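Local structure of hydrolase family protein (Deinococcus radiodurans R1, 3CNH) at residues F39-R42 with H43-A46; D71-P74 with E75-R78; A95-L98 with G99-Y102; N115-R118 with I119-G123. The protein is a predicted hydrolase of the haloacid dehalogenase-like superfamily, probably acting as a phosphatase, and holds a bound sodium ion in the crystal. One frame throughout, in Å; residues are numbered along the deposited sequence. Where two conformers were deposited one is given.

Contact 1 of 4, residues F39-R42 with H43-A46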
loop_
_atom_site.group_PDB
_atom_site.type_symbol
_atom_site.label_atom_id
_atom_site.label_comp_id
_atom_site.label_asym_id
_atom_site.label_seq_id
_atom_site.Cartn_x
_atom_site.Cartn_y
_atom_site.Cartn_z
ATOM N N PHE A 39 7.110 -10.992 -19.537
ATOM C CA PHE A 39 7.039 -9.873 -18.576
ATOM C C PHE A 39 6.437 -10.318 -17.259
ATOM O O PHE A 39 6.967 -10.042 -16.181
ATOM C CB PHE A 39 6.248 -8.694 -19.191
ATOM C CG PHE A 39 5.861 -7.612 -18.219
ATOM C CD1 PHE A 39 6.793 -6.702 -17.765
ATOM C CD2 PHE A 39 4.563 -7.456 -17.826
ATOM C CE1 PHE A 39 6.463 -5.690 -16.896
ATOM C CE2 PHE A 39 4.228 -6.450 -16.960
ATOM C CZ PHE A 39 5.192 -5.560 -16.497
ATOM N N THR A 40 5.325 -11.032 -17.352
ATOM C CA THR A 40 4.617 -11.486 -16.158
ATOM C C THR A 40 5.463 -12.452 -15.328
ATOM O O THR A 40 5.503 -12.342 -14.104
ATOM C CB THR A 40 3.262 -12.137 -16.496
ATOM O OG1 THR A 40 2.402 -11.101 -16.983
ATOM C CG2 THR A 40 2.602 -12.743 -15.238
ATOM N N GLU A 41 6.129 -13.348 -16.016
ATOM C CA GLU A 41 6.953 -14.362 -15.336
ATOM C C GLU A 41 8.140 -13.678 -14.630
ATOM O O GLU A 41 8.479 -13.963 -13.468
ATOM C CB GLU A 41 7.367 -15.493 -16.266
ATOM C CG GLU A 41 7.913 -16.638 -15.468
ATOM C CD GLU A 41 7.127 -16.837 -14.156
ATOM O OE1 GLU A 41 7.727 -16.662 -13.046
ATOM O OE2 GLU A 41 5.896 -17.094 -14.231
ATOM N N ARG A 42 8.743 -12.738 -15.331
ATOM C CA ARG A 42 9.891 -11.999 -14.765
ATOM C C ARG A 42 9.501 -11.133 -13.581
ATOM O O ARG A 42 10.198 -11.044 -12.573
ATOM C CB ARG A 42 10.621 -11.204 -15.844
ATOM C CG ARG A 42 11.360 -12.107 -16.804
ATOM C CD ARG A 42 11.914 -11.368 -18.014
ATOM N NE ARG A 42 12.785 -12.214 -18.809
ATOM C CZ ARG A 42 14.106 -12.270 -18.630
ATOM N NH1 ARG A 42 14.657 -11.513 -17.694
ATOM N NH2 ARG A 42 14.870 -13.049 -19.367
ATOM N N HIS A 43 8.335 -10.497 -13.689
ATOM C CA HIS A 43 7.811 -9.689 -12.618
ATOM C C HIS A 43 7.563 -10.566 -11.400
ATOM O O HIS A 43 7.895 -10.192 -10.284
ATOM C CB HIS A 43 6.483 -9.004 -13.033
ATOM C CG HIS A 43 5.721 -8.461 -11.871
ATOM N ND1 HIS A 43 6.020 -7.247 -11.296
ATOM C CD2 HIS A 43 4.751 -9.014 -11.106
ATOM C CE1 HIS A 43 5.236 -7.055 -10.250
ATOM N NE2 HIS A 43 4.458 -8.112 -10.106
ATOM N N ARG A 44 6.969 -11.737 -11.620
ATOM C CA ARG A 44 6.626 -12.663 -10.522
ATOM C C ARG A 44 7.858 -12.971 -9.681
ATOM O O ARG A 44 7.824 -12.993 -8.437
ATOM C CB ARG A 44 6.027 -13.976 -11.061
ATOM C CG ARG A 44 5.504 -14.901 -9.976
ATOM C CD ARG A 44 4.960 -16.229 -10.527
ATOM N NE ARG A 44 6.002 -17.096 -11.084
ATOM C CZ ARG A 44 6.736 -17.940 -10.361
ATOM N NH1 ARG A 44 6.548 -18.029 -9.052
ATOM N NH2 ARG A 44 7.651 -18.699 -10.941
ATOM N N LEU A 45 8.940 -13.188 -10.390
ATOM C CA LEU A 45 10.209 -13.558 -9.738
ATOM C C LEU A 45 10.832 -12.417 -8.962
ATOM O O LEU A 45 11.309 -12.602 -7.852
ATOM C CB LEU A 45 11.241 -14.114 -10.715
ATOM C CG LEU A 45 11.420 -15.630 -10.665
ATOM C CD1 LEU A 45 10.166 -16.343 -11.045
ATOM C CD2 LEU A 45 12.598 -16.060 -11.545
ATOM N N ALA A 46 10.820 -11.237 -9.561
ATOM C CA ALA A 46 11.549 -10.076 -9.003
ATOM C C ALA A 46 10.776 -9.195 -8.063
ATOM O O ALA A 46 11.340 -8.532 -7.186
ATOM C CB ALA A 46 12.161 -9.229 -10.140
#

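Contact 2 of 4, residues D71-P74 with E75-R78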
loop_
_atom_site.group_PDB
_atom_site.type_symbol
_atom_site.label_atom_id
_atom_site.label_comp_id
_atom_site.label_asym_id
_atom_site.label_seq_id
_atom_site.Cartn_x
_atom_site.Cartn_y
_atom_site.Cartn_z
ATOM N N ASP A 71 13.075 0.448 -27.369
ATOM C CA ASP A 71 13.048 1.750 -28.030
ATOM C C ASP A 71 12.469 2.805 -27.126
ATOM O O ASP A 71 11.859 3.763 -27.560
ATOM C CB ASP A 71 12.331 1.721 -29.392
ATOM C CG ASP A 71 10.887 1.296 -29.310
ATOM O OD1 ASP A 71 10.428 0.865 -28.226
ATOM O OD2 ASP A 71 10.209 1.397 -30.366
ATOM N N PHE A 72 12.674 2.592 -25.849
ATOM C CA PHE A 72 12.274 3.551 -24.827
ATOM C C PHE A 72 13.212 3.396 -23.647
ATOM O O PHE A 72 13.966 2.436 -23.577
ATOM C CB PHE A 72 10.810 3.360 -24.405
ATOM C CG PHE A 72 10.498 1.968 -23.927
ATOM C CD1 PHE A 72 10.629 1.634 -22.594
ATOM C CD2 PHE A 72 10.134 0.986 -24.826
ATOM C CE1 PHE A 72 10.371 0.346 -22.154
ATOM C CE2 PHE A 72 9.876 -0.308 -24.387
ATOM C CZ PHE A 72 10.011 -0.633 -23.103
ATOM N N THR A 73 13.139 4.340 -22.712
ATOM C CA THR A 73 14.042 4.355 -21.562
ATOM C C THR A 73 13.419 3.934 -20.232
ATOM O O THR A 73 12.203 3.909 -20.062
ATOM C CB THR A 73 14.583 5.760 -21.318
ATOM O OG1 THR A 73 13.501 6.609 -20.916
ATOM C CG2 THR A 73 15.280 6.315 -22.581
ATOM N N PRO A 74 14.266 3.610 -19.250
ATOM C CA PRO A 74 13.711 3.223 -17.954
ATOM C C PRO A 74 12.931 4.370 -17.342
ATOM O O PRO A 74 11.951 4.173 -16.608
ATOM C CB PRO A 74 14.958 2.867 -17.127
ATOM C CG PRO A 74 15.949 2.428 -18.155
ATOM C CD PRO A 74 15.690 3.241 -19.396
ATOM N N GLU A 75 13.340 5.573 -17.705
ATOM C CA GLU A 75 12.661 6.781 -17.190
ATOM C C GLU A 75 11.263 6.869 -17.775
ATOM O O GLU A 75 10.283 7.188 -17.070
ATOM C CB GLU A 75 13.470 8.043 -17.491
ATOM C CG GLU A 75 14.788 8.124 -16.692
ATOM C CD GLU A 75 15.894 7.142 -17.139
ATOM O OE1 GLU A 75 15.957 6.685 -18.318
ATOM O OE2 GLU A 75 16.740 6.824 -16.273
ATOM N N ASP A 76 11.173 6.555 -19.052
ATOM C CA ASP A 76 9.887 6.555 -19.769
ATOM C C ASP A 76 8.965 5.570 -19.053
ATOM O O ASP A 76 7.797 5.841 -18.749
ATOM C CB ASP A 76 10.020 6.078 -21.226
ATOM C CG ASP A 76 10.762 7.060 -22.125
ATOM O OD1 ASP A 76 10.760 8.268 -21.808
ATOM O OD2 ASP A 76 11.312 6.626 -23.165
ATOM N N PHE A 77 9.536 4.412 -18.737
ATOM C CA PHE A 77 8.722 3.313 -18.184
ATOM C C PHE A 77 8.255 3.656 -16.790
ATOM O O PHE A 77 7.109 3.438 -16.405
ATOM C CB PHE A 77 9.504 1.976 -18.198
ATOM C CG PHE A 77 8.631 0.773 -18.006
ATOM C CD1 PHE A 77 8.419 0.245 -16.749
ATOM C CD2 PHE A 77 7.978 0.184 -19.075
ATOM C CE1 PHE A 77 7.601 -0.854 -16.568
ATOM C CE2 PHE A 77 7.158 -0.942 -18.872
ATOM C CZ PHE A 77 6.967 -1.426 -17.638
ATOM N N ARG A 78 9.179 4.198 -16.029
ATOM C CA ARG A 78 8.900 4.565 -14.653
ATOM C C ARG A 78 7.780 5.618 -14.584
ATOM O O ARG A 78 6.905 5.567 -13.702
ATOM C CB ARG A 78 10.206 5.010 -14.004
ATOM C CG ARG A 78 10.187 5.016 -12.509
ATOM C CD ARG A 78 10.033 6.353 -12.005
ATOM N NE ARG A 78 11.211 7.122 -12.355
ATOM C CZ ARG A 78 12.139 7.451 -11.473
ATOM N NH1 ARG A 78 13.197 8.153 -11.855
ATOM N NH2 ARG A 78 11.996 7.082 -10.208
#

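Contact 3 of 4, residues A95-L98 with G99-Y102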
loop_
_atom_site.group_PDB
_atom_site.type_symbol
_atom_site.label_atom_id
_atom_site.label_comp_id
_atom_site.label_asym_id
_atom_site.label_seq_id
_atom_site.Cartn_x
_atom_site.Cartn_y
_atom_site.Cartn_z
ATOM N N ALA A 95 -10.496 9.733 5.304
ATOM C CA ALA A 95 -9.202 9.626 6.016
ATOM C C ALA A 95 -8.705 11.021 6.381
ATOM O O ALA A 95 -8.240 11.270 7.486
ATOM C CB ALA A 95 -8.168 8.865 5.211
ATOM N N ARG A 96 -8.850 11.954 5.449
ATOM C CA ARG A 96 -8.409 13.342 5.705
ATOM C C ARG A 96 -9.166 13.933 6.881
ATOM O O ARG A 96 -8.625 14.677 7.706
ATOM C CB ARG A 96 -8.542 14.234 4.430
ATOM C CG ARG A 96 -7.489 13.924 3.356
ATOM C CD ARG A 96 -7.640 14.669 1.966
ATOM N NE ARG A 96 -6.518 14.304 1.073
ATOM C CZ ARG A 96 -6.498 14.403 -0.254
ATOM N NH1 ARG A 96 -7.572 14.777 -0.927
ATOM N NH2 ARG A 96 -5.401 14.040 -0.928
ATOM N N ASP A 97 -10.446 13.608 6.957
ATOM C CA ASP A 97 -11.297 14.113 8.026
ATOM C C ASP A 97 -10.862 13.530 9.365
ATOM O O ASP A 97 -10.618 14.225 10.337
ATOM C CB ASP A 97 -12.749 13.706 7.733
ATOM C CG ASP A 97 -13.718 14.172 8.770
ATOM O OD1 ASP A 97 -13.466 15.200 9.422
ATOM O OD2 ASP A 97 -14.762 13.505 8.913
ATOM N N LEU A 98 -10.762 12.214 9.380
ATOM C CA LEU A 98 -10.421 11.480 10.612
ATOM C C LEU A 98 -9.028 11.851 11.127
ATOM O O LEU A 98 -8.759 11.840 12.327
ATOM C CB LEU A 98 -10.490 9.953 10.403
ATOM C CG LEU A 98 -11.869 9.323 10.271
ATOM C CD1 LEU A 98 -11.746 7.802 9.873
ATOM C CD2 LEU A 98 -12.642 9.518 11.580
ATOM N N GLY A 99 -8.158 12.207 10.195
ATOM C CA GLY A 99 -6.781 12.551 10.547
ATOM C C GLY A 99 -6.703 13.792 11.425
ATOM O O GLY A 99 -5.674 14.082 12.027
ATOM N N GLN A 100 -7.799 14.543 11.485
ATOM C CA GLN A 100 -7.844 15.737 12.320
ATOM C C GLN A 100 -8.015 15.379 13.782
ATOM O O GLN A 100 -7.795 16.203 14.682
ATOM C CB GLN A 100 -9.026 16.620 11.926
ATOM C CG GLN A 100 -8.978 17.165 10.548
ATOM C CD GLN A 100 -10.256 17.908 10.251
ATOM O OE1 GLN A 100 -11.296 17.305 9.960
ATOM N NE2 GLN A 100 -10.195 19.219 10.334
ATOM N N ARG A 101 -8.434 14.144 14.016
ATOM C CA ARG A 101 -8.808 13.723 15.379
ATOM C C ARG A 101 -8.094 12.505 15.914
ATOM O O ARG A 101 -8.182 12.202 17.106
ATOM C CB ARG A 101 -10.325 13.488 15.436
ATOM C CG ARG A 101 -11.172 14.766 15.204
ATOM C CD ARG A 101 -12.682 14.518 15.281
ATOM N NE ARG A 101 -13.237 13.686 14.215
ATOM C CZ ARG A 101 -13.344 14.053 12.939
ATOM N NH1 ARG A 101 -12.941 15.247 12.548
ATOM N NH2 ARG A 101 -13.872 13.230 12.045
ATOM N N TYR A 102 -7.417 11.805 15.012
ATOM C CA TYR A 102 -6.715 10.577 15.364
ATOM C C TYR A 102 -5.345 10.527 14.815
ATOM O O TYR A 102 -5.050 11.062 13.735
ATOM C CB TYR A 102 -7.492 9.329 14.838
ATOM C CG TYR A 102 -8.848 9.182 15.476
ATOM C CD1 TYR A 102 -9.941 9.849 14.966
ATOM C CD2 TYR A 102 -9.025 8.428 16.621
ATOM C CE1 TYR A 102 -11.165 9.777 15.570
ATOM C CE2 TYR A 102 -10.260 8.364 17.234
ATOM C CZ TYR A 102 -11.325 9.034 16.706
ATOM O OH TYR A 102 -12.588 9.013 17.298
#

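Contact 4 of 4, residues N115-R118 with I119-G123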
loop_
_atom_site.group_PDB
_atom_site.type_symbol
_atom_site.label_atom_id
_atom_site.label_comp_id
_atom_site.label_asym_id
_atom_site.label_seq_id
_atom_site.Cartn_x
_atom_site.Cartn_y
_atom_site.Cartn_z
ATOM N N ASN A 115 6.042 4.247 -3.820
ATOM C CA ASN A 115 5.477 4.665 -2.506
ATOM C C ASN A 115 5.642 6.165 -2.303
ATOM O O ASN A 115 4.707 6.909 -1.998
ATOM C CB ASN A 115 6.160 3.923 -1.339
ATOM C CG ASN A 115 5.345 3.986 -0.057
ATOM O OD1 ASN A 115 4.122 3.703 -0.052
ATOM N ND2 ASN A 115 6.029 4.300 1.046
ATOM N N GLU A 116 6.839 6.635 -2.562
ATOM C CA GLU A 116 7.196 8.060 -2.318
ATOM C C GLU A 116 6.494 8.957 -3.320
ATOM O O GLU A 116 6.022 10.024 -2.974
ATOM C CB GLU A 116 8.720 8.212 -2.199
ATOM C CG GLU A 116 9.070 7.530 -0.850
ATOM C CD GLU A 116 10.509 7.564 -0.440
ATOM O OE1 GLU A 116 11.355 8.017 -1.242
ATOM O OE2 GLU A 116 10.781 7.094 0.692
ATOM N N TYR A 117 6.356 8.477 -4.554
ATOM C CA TYR A 117 5.611 9.235 -5.572
ATOM C C TYR A 117 4.156 9.393 -5.141
ATOM O O TYR A 117 3.551 10.451 -5.253
ATOM C CB TYR A 117 5.679 8.539 -6.944
ATOM C CG TYR A 117 4.675 9.087 -7.920
ATOM C CD1 TYR A 117 4.982 10.185 -8.712
ATOM C CD2 TYR A 117 3.417 8.524 -8.045
ATOM C CE1 TYR A 117 4.062 10.711 -9.597
ATOM C CE2 TYR A 117 2.468 9.053 -8.922
ATOM C CZ TYR A 117 2.815 10.147 -9.707
ATOM O OH TYR A 117 1.942 10.676 -10.600
ATOM N N ARG A 118 3.597 8.320 -4.607
ATOM C CA ARG A 118 2.168 8.303 -4.214
ATOM C C ARG A 118 1.938 9.233 -3.028
ATOM O O ARG A 118 1.001 10.015 -2.991
ATOM C CB ARG A 118 1.714 6.861 -3.919
ATOM C CG ARG A 118 1.493 6.081 -5.230
ATOM C CD ARG A 118 1.670 4.583 -5.083
ATOM N NE ARG A 118 0.714 3.919 -4.197
ATOM C CZ ARG A 118 -0.450 3.415 -4.588
ATOM N NH1 ARG A 118 -0.911 3.621 -5.812
ATOM N NH2 ARG A 118 -1.199 2.773 -3.693
ATOM N N ILE A 119 2.868 9.175 -2.095
ATOM C CA ILE A 119 2.749 9.986 -0.874
ATOM C C ILE A 119 2.799 11.452 -1.216
ATOM O O ILE A 119 1.964 12.265 -0.769
ATOM C CB ILE A 119 3.852 9.601 0.150
ATOM C CG1 ILE A 119 3.566 8.203 0.696
ATOM C CG2 ILE A 119 3.940 10.601 1.299
ATOM C CD1 ILE A 119 4.777 7.560 1.353
ATOM N N ARG A 120 3.751 11.826 -2.056
ATOM C CA ARG A 120 3.932 13.252 -2.376
ATOM C C ARG A 120 2.811 13.744 -3.276
ATOM O O ARG A 120 2.268 14.834 -3.081
ATOM C CB ARG A 120 5.286 13.545 -3.046
ATOM C CG ARG A 120 5.265 13.506 -4.566
ATOM C CD ARG A 120 6.553 14.092 -5.166
ATOM N NE ARG A 120 7.629 13.152 -4.988
ATOM C CZ ARG A 120 8.031 12.301 -5.918
ATOM N NH1 ARG A 120 8.986 11.447 -5.645
ATOM N NH2 ARG A 120 7.474 12.303 -7.116
ATOM N N THR A 121 2.467 12.940 -4.261
ATOM C CA THR A 121 1.452 13.370 -5.252
ATOM C C THR A 121 0.076 13.586 -4.648
ATOM O O THR A 121 -0.656 14.532 -5.009
ATOM C CB THR A 121 1.394 12.363 -6.446
ATOM O OG1 THR A 121 2.700 12.282 -7.031
ATOM C CG2 THR A 121 0.353 12.767 -7.474
ATOM N N PHE A 122 -0.268 12.750 -3.682
ATOM C CA PHE A 122 -1.609 12.778 -3.089
ATOM C C PHE A 122 -1.659 13.343 -1.678
ATOM O O PHE A 122 -2.685 13.298 -1.016
ATOM C CB PHE A 122 -2.286 11.424 -3.218
ATOM C CG PHE A 122 -2.425 11.001 -4.638
ATOM C CD1 PHE A 122 -3.375 11.570 -5.445
ATOM C CD2 PHE A 122 -1.555 10.079 -5.187
ATOM C CE1 PHE A 122 -3.476 11.217 -6.795
ATOM C CE2 PHE A 122 -1.632 9.709 -6.543
ATOM C CZ PHE A 122 -2.616 10.277 -7.343
ATOM N N GLY A 123 -0.529 13.881 -1.251
ATOM C CA GLY A 123 -0.443 14.517 0.084
ATOM C C GLY A 123 -0.810 13.627 1.257
ATOM O O GLY A 123 -1.458 14.070 2.228
#

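Contact 1 of 4, residues F39-R42 with H43-A46
Phe39 O receives His43 N at 2.9 Å. One residue on, Thr40 O takes Arg44 N in the same way, and Ala46 N reaches Arg42 O at 3.1 Å, so every bond spans four residues, as an α-helix requires. His43 CB packs at 3.3 Å from Phe39 O. Its ring leaves the backbone with CG anti to N (chi1 165°), which takes the imidazole away from residues 39-42 to meet the Trp20 ring, while ND1 is hydrogen-bonded to Tyr60 OH.

Helix 36-51 belongs to the all-helical region inserted between the first two strands of the core sheet, consistent with the cap of haloacid dehalogenase-like enzymes. Ala46 and Phe39 face helix 57-64 here, and Phe39 also touches Ala29 of helix 22-32. Arg42 runs extended from CG to NE, ion-paired with Asp38 and hydrogen-bonded through NH1 to Gln63 O.

On the outer side Glu41 and Arg44 lie alongside each other and form a salt bridge, their flat groups turned 57° apart. Arg44 NE sits between both oxygens, using the syn lone pair of each: Glu41 OE1 is nearer, 2.6 Å, but tilted from the guanidinium plane, and Glu41 OE2, at 3.1 Å, lies in plane with a straighter bond (162°). Arg44 NH2 adds a weak bond to OE1. Arg44 was deposited in two conformers, and for the other this pairing is doubtful.

Contact 2 of 4, residues D71-P74 with E75-R78
Thr73 and Asp76 form a capping box at the start of helix 74-83, each residue's side chain bonding the other's backbone nitrogen. Asp76 N donates to Thr73 OG1 at 3.0 Å, with an N-H...O angle of 154°. In return Thr73 N donates to Asp76 OD2 over the same 3.0 Å in a nearly straight bond, 170°, although the nitrogen arrives from above the carboxylate plane. Thr73 can reach inward because chi1 of 66° sets OG1 between its own N and carbonyl carbon, with CG2 turned away from that carbon. A valine in its place lacks the hydroxyl and would probably leave Asp76 N without its capping acceptor and the first turn less firmly tied.

The helical bonds begin directly behind the cap: Phe77 N donates to Thr73 O and Arg78 N to Pro74 O, the latter at 2.8 Å.

Beside the capping box lies an apolar pair. Phe72, just before the N-cap, and Phe77, four residues after it, are placed as in a hydrophobic staple, their side chains alongside each other and running the same way, with Phe72 CE1 3.9 Å from Phe77 CD2. Both rings also meet Phe32, and Phe72 adds Phe66, so the staple fastens the helix start to neighbouring parts of the helical region. Phe77 goes deeper, against Leu61 of helix 57-64. On the outer side Glu75 bends at chi2 and lies along the Pro74 ring, its OE1 3.6 Å from Pro74 CD.

Contact 3 of 4, residues A95-L98 with G99-Y102
Leu98 O accepts two backbone N-H groups where helix 89-98 gives way to the loop: Arg101 N at 2.9 Å, with an N-H...O angle of 160°, and Tyr102 N in a weaker, more bent bond. One residue earlier Asp97 O takes Gln100 N at 3.1 Å, while Gly99 N still makes the four-residue bond to Ala95 O. The Gln100 and Arg101 nitrogens both stand above the planes of the carbonyls they meet, and both bonds span three residues, so the helix tightens into 3-10-like turns as it finishes.

These turns deliver the chain from helix 89-98 into strand 103-108, next to strand 6-9 in the parallel sheet of the Rossmann-like core. Tyr102 leans back against the helix end, with Leu98 O in line with the ring's edge, 3.5 Å from CD1, and its hydroxyl is bonded to Arg200 N at the C terminus.

The charged groups are satisfied from several directions. Asp97 CG stands opposite its backbone N (chi1 180°), which carries the carboxylate toward Arg101. OD1 receives Arg101 NH1 at 3.2 Å within the guanidinium plane, although that nitrogen comes in from above the carboxylate plane; Arg101 NH2 adds weak bonds to both oxygens. Asp97 OD2 has a second cation in Arg191. Arg101 in turn bends at chi3, lays one guanidinium face over Leu98 CA, and pairs NE with the terminal carboxylate atom Arg200 OXT. Arg96 donates its NH2 to Phe122 O.

Contact 4 of 4, residues N115-R118 with I119-G123
Tyr117 and Thr121 meet one turn apart within helix 112-122, the connecting helix of the β-α-β unit that joins strands 103-108 and 131-133. Thr121 OG1 stands 3.3 Å above the plane of the Tyr117 ring, over its centre, and at the same time donates to Tyr117 O at 2.7 Å. Thr121 N reaches that carbonyl oxygen too, at 2.9 Å, and the two donors come from opposite faces of the carbonyl plane. Chi1 of 166° swings the Tyr117 ring along the helix surface to lie over the threonine hydroxyl. With the ring removed, as by an alanine here, the Thr121 hydroxyl would probably lose the aromatic face that covers it.

On another side Ile119 crosses Asn115, its CD1 3.5 Å from ND2; the Asn115 amide is held in turn through OD1 by Asn108. Arg118 points into the protein, where NH1 is bonded to Ser85 OG and Thr17 O. Its side chain lies about 5 Å from a bound phosphate, probably a crystallisation component though possibly marking a pocket.

Phe122 N closes on Arg118 O at 3.1 Å, and the Phe122 ring turns its edge to that oxygen. Gly123 follows with a positive phi of 57° and two bonds back into the last turn, the one from its nitrogen to Arg120 O weak at 3.5 Å: a Schellman motif, a classic C-terminal helix stop.

From the N terminus the four contacts follow in series, none nested in or crossing another, each made between adjoining segments, by residues mostly three to five apart. Contact 1 lies within helix 36-51, and contact 2 closes the turn from the preceding loop into helix 74-83; both belong to the helical region inserted after strand 6-9, with centres about 18 Å apart. Contact 3 closes the exit from helix 89-98 into strand 103-108, on the far side of the chain's centre, its centre about 38 Å from the centres of both. Contact 4 lies on helix 112-122, between strands 103-108 and 131-133. Contacts 3 and 4 alone touch, joining the ends of two helices beside the sheet.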